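Local atomic coordinates of adenylosuccinate lyase (Francisella tularensis subsp. tularensis SCHU S4, PDB entry 4EEI), a protein that probably catalyses two fumarate-releasing steps of purine biosynthesis, cleaving adenylosuccinate to AMP and the succinylated carboxamide intermediate to the free imidazole carboxamide ribotide. Residues Glu234-Ala237 with Val238-His242; Glu118-Cys121 with Asp122-Thr126; Gly227-Ala230 with Ser231-Arg235. One frame throughout, in Å; residues are numbered along the deposited sequence.

How the interactions relate
The three contacts are i to i+4 turns of two long helices in the helical core of the lyase. Interaction 2 comes first along the chain, on helix 94-131; interactions 3 and 1 follow on helix 217-244. Interaction 1 begins where interaction 3 ends, their centres about 10 Å apart, and they share Glu234 and Arg235. The centre of interaction 2 lies about 16 Å from that of interaction 1 and about 15 Å from that of interaction 3. Leu236 CD2 packs on Leu124 CD2 at 3.8 Å, joining interactions 1 and 2 directly. Helix 217-244 thus meets helix 94-131 within the chain, while interactions 1 and 3 both touch the second subunit.

Interaction 1: Glu234-Ala237 with Val238-His242; sequences ERLA and VEIRH
Leu236 and Ile240, one helical turn apart, lie side by side and point the same way, with Leu236 CD1 4.0 Å from Ile240 CD1. The Leu236 branch reaches its partner because CG is anti to the backbone N (chi1 170°), carrying the end of a side chain that starts out pointing away back toward the following turn. Glu234 and Val238 form a second pair lying side by side and pointing the same way, the glutamate using its aliphatic part: CG lies 4.2 Å from Val238 CG2. The same CG2 methyl also lies 3.1 Å from Glu234 O. Further on, Arg241 runs past Ala237, its CG 3.3 Å from Ala237 O.

The backbone supplies the usual alpha-helical ladder. Val238 N donates to Glu234 O at 2.9 Å, Glu239 N to Arg235 O, Ile240 N to Leu236 O, and Arg241 N to Ala237 O at 2.9 Å. These turns belong to helix 217-244, one of the long helices of the bundle that forms the core of the fumarase/aspartase superfamily and of its tetramer. Leu236 and Ile240 face helix 304-333 of the same chain through Met327 and Ile331, whereas Val238 packs on Val296 of the second subunit and Trp298 of the third.

Three of the charged groups here have salt-bridge partners outside the segment. Glu234 forms a salt bridge with Arg285, Arg235 with Glu160 and Glu239 with Lys153, so that the helix is tied to its neighbours by ion pairs as well as by apolar packing. The Arg241 guanidinium, on a side chain about 11 Å from a bound AMP, makes a cation-pi contact with Trp298 of the third subunit, whose ring also stacks on His242.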
loop_
_atom_site.group_PDB
_atom_site.type_symbol
_atom_site.label_atom_id
_atom_site.label_comp_id
_atom_site.label_asym_id
_atom_site.label_seq_id
_atom_site.Cartn_x
_atom_site.Cartn_y
_atom_site.Cartn_z
ATOM N N GLU B 234 4.270 -6.623 -14.729
ATOM C CA GLU B 234 4.269 -5.209 -15.099
ATOM C C GLU B 234 5.556 -4.817 -15.804
ATOM O O GLU B 234 5.532 -4.048 -16.765
ATOM C CB GLU B 234 4.025 -4.308 -13.878
ATOM C CG GLU B 234 3.726 -2.839 -14.259
ATOM C CD GLU B 234 3.343 -1.979 -13.058
ATOM O OE1 GLU B 234 2.984 -2.559 -12.009
ATOM O OE2 GLU B 234 3.396 -0.729 -13.160
ATOM N N ARG B 235 6.682 -5.346 -15.332
ATOM C CA ARG B 235 7.960 -5.010 -15.950
ATOM C C ARG B 235 7.979 -5.476 -17.387
ATOM O O ARG B 235 8.437 -4.749 -18.262
ATOM C CB ARG B 235 9.142 -5.607 -15.181
ATOM C CG ARG B 235 10.508 -5.127 -15.694
ATOM C CD ARG B 235 11.641 -5.524 -14.746
ATOM N NE ARG B 235 11.945 -6.948 -14.818
ATOM C CZ ARG B 235 12.869 -7.465 -15.623
ATOM N NH1 ARG B 235 13.092 -8.777 -15.637
ATOM N NH2 ARG B 235 13.574 -6.671 -16.422
ATOM N N LEU B 236 7.492 -6.691 -17.634
ATOM C CA LEU B 236 7.469 -7.231 -18.990
ATOM C C LEU B 236 6.462 -6.490 -19.854
ATOM O O LEU B 236 6.714 -6.223 -21.032
ATOM C CB LEU B 236 7.148 -8.732 -18.955
ATOM C CG LEU B 236 6.855 -9.448 -20.269
ATOM C CD1 LEU B 236 8.027 -9.343 -21.226
ATOM C CD2 LEU B 236 6.532 -10.909 -19.986
ATOM N N ALA B 237 5.319 -6.148 -19.266
ATOM C CA ALA B 237 4.277 -5.449 -20.015
ATOM C C ALA B 237 4.796 -4.077 -20.473
ATOM O O ALA B 237 4.576 -3.659 -21.612
ATOM C CB ALA B 237 3.030 -5.299 -19.161
ATOM N N VAL B 238 5.495 -3.394 -19.583
ATOM C CA VAL B 238 6.016 -2.064 -19.878
ATOM C C VAL B 238 7.094 -2.137 -20.958
ATOM O O VAL B 238 7.166 -1.282 -21.850
ATOM C CB VAL B 238 6.568 -1.421 -18.593
ATOM C CG1 VAL B 238 7.412 -0.181 -18.906
ATOM C CG2 VAL B 238 5.417 -1.079 -17.639
ATOM N N GLU B 239 7.929 -3.168 -20.891
ATOM C CA GLU B 239 8.922 -3.382 -21.937
ATOM C C GLU B 239 8.250 -3.519 -23.301
ATOM O O GLU B 239 8.666 -2.896 -24.282
ATOM C CB GLU B 239 9.761 -4.626 -21.632
ATOM C CG GLU B 239 10.780 -4.974 -22.717
ATOM C CD GLU B 239 11.981 -4.035 -22.758
ATOM O OE1 GLU B 239 12.277 -3.390 -21.731
ATOM O OE2 GLU B 239 12.640 -3.954 -23.823
ATOM N N ILE B 240 7.206 -4.329 -23.381
ATOM C CA ILE B 240 6.534 -4.487 -24.668
ATOM C C ILE B 240 5.877 -3.169 -25.111
ATOM O O ILE B 240 5.950 -2.802 -26.292
ATOM C CB ILE B 240 5.538 -5.655 -24.640
ATOM C CG1 ILE B 240 6.308 -6.971 -24.520
ATOM C CG2 ILE B 240 4.698 -5.690 -25.919
ATOM C CD1 ILE B 240 5.460 -8.143 -24.059
ATOM N N ARG B 241 5.267 -2.450 -24.171
ATOM C CA ARG B 241 4.602 -1.183 -24.498
ATOM C C ARG B 241 5.579 -0.149 -25.045
ATOM O O ARG B 241 5.250 0.604 -25.968
ATOM C CB ARG B 241 3.864 -0.626 -23.275
ATOM C CG ARG B 241 2.597 -1.402 -22.891
ATOM C CD ARG B 241 2.132 -1.026 -21.481
ATOM N NE ARG B 241 1.864 0.403 -21.354
ATOM C CZ ARG B 241 1.669 1.023 -20.195
ATOM N NH1 ARG B 241 1.712 0.338 -19.060
ATOM N NH2 ARG B 241 1.447 2.328 -20.171
ATOM N N HIS B 242 6.776 -0.111 -24.469
ATOM C CA HIS B 242 7.855 0.756 -24.956
ATOM C C HIS B 242 8.263 0.398 -26.381
ATOM O O HIS B 242 8.403 1.268 -27.237
ATOM C CB HIS B 242 9.099 0.602 -24.076
ATOM C CG HIS B 242 9.067 1.401 -22.819
ATOM N ND1 HIS B 242 8.745 2.741 -22.792
ATOM C CD2 HIS B 242 9.376 1.063 -21.538
ATOM C CE1 HIS B 242 8.838 3.190 -21.549
ATOM N NE2 HIS B 242 9.210 2.184 -20.774
#

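Interaction 2: Glu118-Cys121 with Asp122-Thr126; sequences EALC and DSLLT
Asp122 folds its carboxylate back over the preceding turn, against the carbonyl oxygen of Glu118, in an i to i+4 contact of the long helix 94-131 in the lyase helical bundle. Its CG is anti to the carbonyl carbon (chi1 -63°), beside the backbone N, which brings CG to 3.2 Å from Glu118 O. Both carboxylate oxygens are then near that carbonyl oxygen as fellow acceptors, a placement that probably costs some electrostatic energy, while Asp122 N donates its own bond to Glu118 O at 2.9 Å.

The Cys121 side chain points away from the following turn, although CB touches the next residue at Asp122 N; its carbonyl oxygen accepts from Leu125 N at 3.0 Å with the donor nearly along the C=O axis. Its side chain packs on Phe161 of helix 151-173.

Leu120 meets Leu124 on the buried side. The two side chains cross obliquely, with Leu120 CG 4.1 Å from Leu124 CD1, and the Leu124 CG also lies 3.4 Å from Leu120 O. Leu120 reaches Leu324 and Met327 of helix 304-333 and, like Leu124, Phe161, so the pair fills the seam between three helices.

A water bridges the polar groups nearby: it donates to both Ala119 O and Ser123 OG, and the Ser123 hydroxyl is also hydrogen-bonded to Asp332. At the end of the stretch Asp122 O accepts twice from Thr126: the backbone N and OG1, the latter at 3.1 Å, approach from opposite faces of the carbonyl plane.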
loop_
_atom_site.group_PDB
_atom_site.type_symbol
_atom_site.label_atom_id
_atom_site.label_comp_id
_atom_site.label_asym_id
_atom_site.label_seq_id
_atom_site.Cartn_x
_atom_site.Cartn_y
_atom_site.Cartn_z
ATOM N N GLU B 118 4.311 -21.665 -15.255
ATOM C CA GLU B 118 5.336 -22.437 -15.954
ATOM C C GLU B 118 5.157 -22.328 -17.472
ATOM O O GLU B 118 6.130 -22.279 -18.226
ATOM C CB GLU B 118 5.314 -23.902 -15.507
ATOM C CG GLU B 118 6.469 -24.727 -16.067
ATOM C CD GLU B 118 6.778 -25.953 -15.221
ATOM O OE1 GLU B 118 5.819 -26.577 -14.716
ATOM O OE2 GLU B 118 7.977 -26.288 -15.064
ATOM N N ALA B 119 3.907 -22.289 -17.929
ATOM C CA ALA B 119 3.650 -22.164 -19.360
ATOM C C ALA B 119 4.119 -20.799 -19.877
ATOM O O ALA B 119 4.600 -20.691 -21.011
ATOM C CB ALA B 119 2.175 -22.387 -19.668
ATOM N N LEU B 120 3.967 -19.761 -19.062
ATOM C CA LEU B 120 4.444 -18.431 -19.450
ATOM C C LEU B 120 5.972 -18.428 -19.521
ATOM O O LEU B 120 6.558 -17.827 -20.424
ATOM C CB LEU B 120 3.957 -17.360 -18.467
ATOM C CG LEU B 120 4.595 -15.982 -18.696
ATOM C CD1 LEU B 120 4.301 -15.480 -20.110
ATOM C CD2 LEU B 120 4.133 -14.973 -17.658
ATOM N N CYS B 121 6.612 -19.099 -18.565
ATOM C CA CYS B 121 8.068 -19.283 -18.601
ATOM C C CYS B 121 8.478 -19.956 -19.897
ATOM O O CYS B 121 9.384 -19.474 -20.591
ATOM C CB CYS B 121 8.557 -20.106 -17.404
ATOM S SG CYS B 121 8.450 -19.203 -15.834
ATOM N N ASP B 122 7.805 -21.052 -20.238
ATOM C CA ASP B 122 8.091 -21.755 -21.487
ATOM C C ASP B 122 7.993 -20.846 -22.712
ATOM O O ASP B 122 8.860 -20.874 -23.581
ATOM C CB ASP B 122 7.151 -22.948 -21.674
ATOM C CG ASP B 122 7.312 -23.999 -20.595
ATOM O OD1 ASP B 122 8.364 -24.014 -19.923
ATOM O OD2 ASP B 122 6.381 -24.821 -20.432
ATOM N N SER B 123 6.931 -20.053 -22.787
ATOM C CA SER B 123 6.726 -19.170 -23.935
ATOM C C SER B 123 7.780 -18.057 -24.019
ATOM O O SER B 123 8.205 -17.679 -25.121
ATOM C CB SER B 123 5.317 -18.569 -23.900
ATOM O OG SER B 123 4.361 -19.514 -24.342
ATOM N N LEU B 124 8.176 -17.526 -22.867
ATOM C CA LEU B 124 9.228 -16.505 -22.810
ATOM C C LEU B 124 10.581 -17.037 -23.296
ATOM O O LEU B 124 11.285 -16.356 -24.043
ATOM C CB LEU B 124 9.365 -15.947 -21.391
ATOM C CG LEU B 124 8.247 -14.979 -20.989
ATOM C CD1 LEU B 124 8.349 -14.667 -19.515
ATOM C CD2 LEU B 124 8.369 -13.694 -21.798
ATOM N N LEU B 125 10.943 -18.248 -22.879
ATOM C CA LEU B 125 12.194 -18.868 -23.343
ATOM C C LEU B 125 12.134 -19.176 -24.838
ATOM O O LEU B 125 13.129 -19.043 -25.569
ATOM C CB LEU B 125 12.499 -20.142 -22.533
ATOM C CG LEU B 125 13.825 -20.845 -22.838
ATOM C CD1 LEU B 125 14.972 -19.861 -22.755
ATOM C CD2 LEU B 125 14.064 -22.014 -21.895
ATOM N N THR B 126 10.964 -19.610 -25.299
ATOM C CA THR B 126 10.767 -19.852 -26.716
ATOM C C THR B 126 11.012 -18.571 -27.492
ATOM O O THR B 126 11.690 -18.580 -28.513
ATOM C CB THR B 126 9.365 -20.393 -27.010
ATOM O OG1 THR B 126 9.266 -21.736 -26.516
ATOM C CG2 THR B 126 9.097 -20.388 -28.515
HETATM O O HOH W 1 3.989 -22.206 -23.443
#

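Interaction 3: Gly227-Ala230 with Ser231-Arg235; sequences GLIA and SAIER
Ile233 reaches back along the helix to Ile229, and its contacts can be followed atom by atom. CB lies 3.6 Å from Ala230 O and slightly farther from Ile229 O, both in the preceding turn. From there CG1 is anti to the carbonyl carbon and beside the backbone N (chi1 -71°), which directs it back toward the preceding turn and sets it 3.4 Å from Ile229 O. The chain then extends to CD1, which ends 3.9 Å from Ile229 CG2. The two isoleucines are turned at an angle to each other, and the terminal methyl of Ile233 meets the branch methyl of Ile229. Ile233 N also donates to Ile229 O at 2.8 Å, so backbone and side chain engage the same residue one turn earlier.

The remaining steps of the alpha-helix follow the same i to i+4 pattern: Ala232 N binds Leu228 O, and Glu234 N binds Ala230 O. The small Ala232 contributes its CB to the contact, 3.3 Å from Ile229 O. Ser231 N is bonded to Gly227 O at 3.2 Å, and the same carbonyl also accepts a hydrogen bond from a water at 2.9 Å. The water also lies 2.5 Å from Ser231 OG, short enough to leave the details of that bond doubtful. The hydroxyl is hydrogen-bonded to the backbone oxygen of Leu292 of the second subunit, tying this turn to the subunit interface.

All of this lies in the middle of helix 217-244. Ile229 and Ala232 face helix 151-173 through Arg164 and Phe161 respectively, Ala230 rests on Leu284 of helix 272-293, and Leu228 and Ser231 pack against Leu292 and Cys295 of the second subunit.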
loop_
_atom_site.group_PDB
_atom_site.type_symbol
_atom_site.label_atom_id
_atom_site.label_comp_id
_atom_site.label_asym_id
_atom_site.label_seq_id
_atom_site.Cartn_x
_atom_site.Cartn_y
_atom_site.Cartn_z
ATOM N N GLY B 227 2.298 -10.850 -5.360
ATOM C CA GLY B 227 2.659 -9.446 -5.534
ATOM C C GLY B 227 3.954 -9.279 -6.315
ATOM O O GLY B 227 4.092 -8.359 -7.140
ATOM N N LEU B 228 4.910 -10.167 -6.057
ATOM C CA LEU B 228 6.191 -10.147 -6.770
ATOM C C LEU B 228 5.993 -10.562 -8.220
ATOM O O LEU B 228 6.640 -10.016 -9.130
ATOM C CB LEU B 228 7.194 -11.084 -6.094
ATOM C CG LEU B 228 7.679 -10.687 -4.699
ATOM C CD1 LEU B 228 8.399 -11.856 -4.053
ATOM C CD2 LEU B 228 8.627 -9.500 -4.780
ATOM N N ILE B 229 5.109 -11.535 -8.440
ATOM C CA ILE B 229 4.755 -11.927 -9.804
ATOM C C ILE B 229 4.140 -10.733 -10.535
ATOM O O ILE B 229 4.414 -10.503 -11.720
ATOM C CB ILE B 229 3.779 -13.115 -9.810
ATOM C CG1 ILE B 229 4.483 -14.371 -9.292
ATOM C CG2 ILE B 229 3.223 -13.373 -11.238
ATOM C CD1 ILE B 229 3.562 -15.568 -9.059
ATOM N N ALA B 230 3.323 -9.962 -9.823
ATOM C CA ALA B 230 2.671 -8.801 -10.419
ATOM C C ALA B 230 3.699 -7.787 -10.917
ATOM O O ALA B 230 3.527 -7.183 -11.976
ATOM C CB ALA B 230 1.694 -8.154 -9.428
ATOM N N SER B 231 4.768 -7.592 -10.154
ATOM C CA SER B 231 5.867 -6.736 -10.610
ATOM C C SER B 231 6.563 -7.285 -11.852
ATOM O O SER B 231 6.992 -6.525 -12.724
ATOM C CB SER B 231 6.898 -6.548 -9.501
ATOM O OG SER B 231 6.390 -5.653 -8.534
ATOM N N ALA B 232 6.710 -8.601 -11.915
ATOM C CA ALA B 232 7.280 -9.247 -13.099
ATOM C C ALA B 232 6.380 -9.047 -14.320
ATOM O O ALA B 232 6.856 -8.778 -15.433
ATOM C CB ALA B 232 7.484 -10.732 -12.833
ATOM N N ILE B 233 5.076 -9.209 -14.118
ATOM C CA ILE B 233 4.108 -9.000 -15.191
ATOM C C ILE B 233 4.185 -7.551 -15.668
ATOM O O ILE B 233 4.180 -7.279 -16.873
ATOM C CB ILE B 233 2.678 -9.327 -14.718
ATOM C CG1 ILE B 233 2.526 -10.842 -14.532
ATOM C CG2 ILE B 233 1.632 -8.801 -15.705
ATOM C CD1 ILE B 233 1.243 -11.240 -13.826
ATOM N N GLU B 234 4.270 -6.623 -14.729
ATOM C CA GLU B 234 4.269 -5.209 -15.099
ATOM C C GLU B 234 5.556 -4.817 -15.804
ATOM O O GLU B 234 5.532 -4.048 -16.765
ATOM C CB GLU B 234 4.025 -4.308 -13.878
ATOM C CG GLU B 234 3.726 -2.839 -14.259
ATOM C CD GLU B 234 3.343 -1.979 -13.058
ATOM O OE1 GLU B 234 2.984 -2.559 -12.009
ATOM O OE2 GLU B 234 3.396 -0.729 -13.160
ATOM N N ARG B 235 6.682 -5.346 -15.332
ATOM C CA ARG B 235 7.960 -5.010 -15.950
ATOM C C ARG B 235 7.979 -5.476 -17.387
ATOM O O ARG B 235 8.437 -4.749 -18.262
ATOM C CB ARG B 235 9.142 -5.607 -15.181
ATOM C CG ARG B 235 10.508 -5.127 -15.694
ATOM C CD ARG B 235 11.641 -5.524 -14.746
ATOM N NE ARG B 235 11.945 -6.948 -14.818
ATOM C CZ ARG B 235 12.869 -7.465 -15.623
ATOM N NH1 ARG B 235 13.092 -8.777 -15.637
ATOM N NH2 ARG B 235 13.574 -6.671 -16.422
HETATM O O HOH W 2 4.011 -5.576 -7.787
#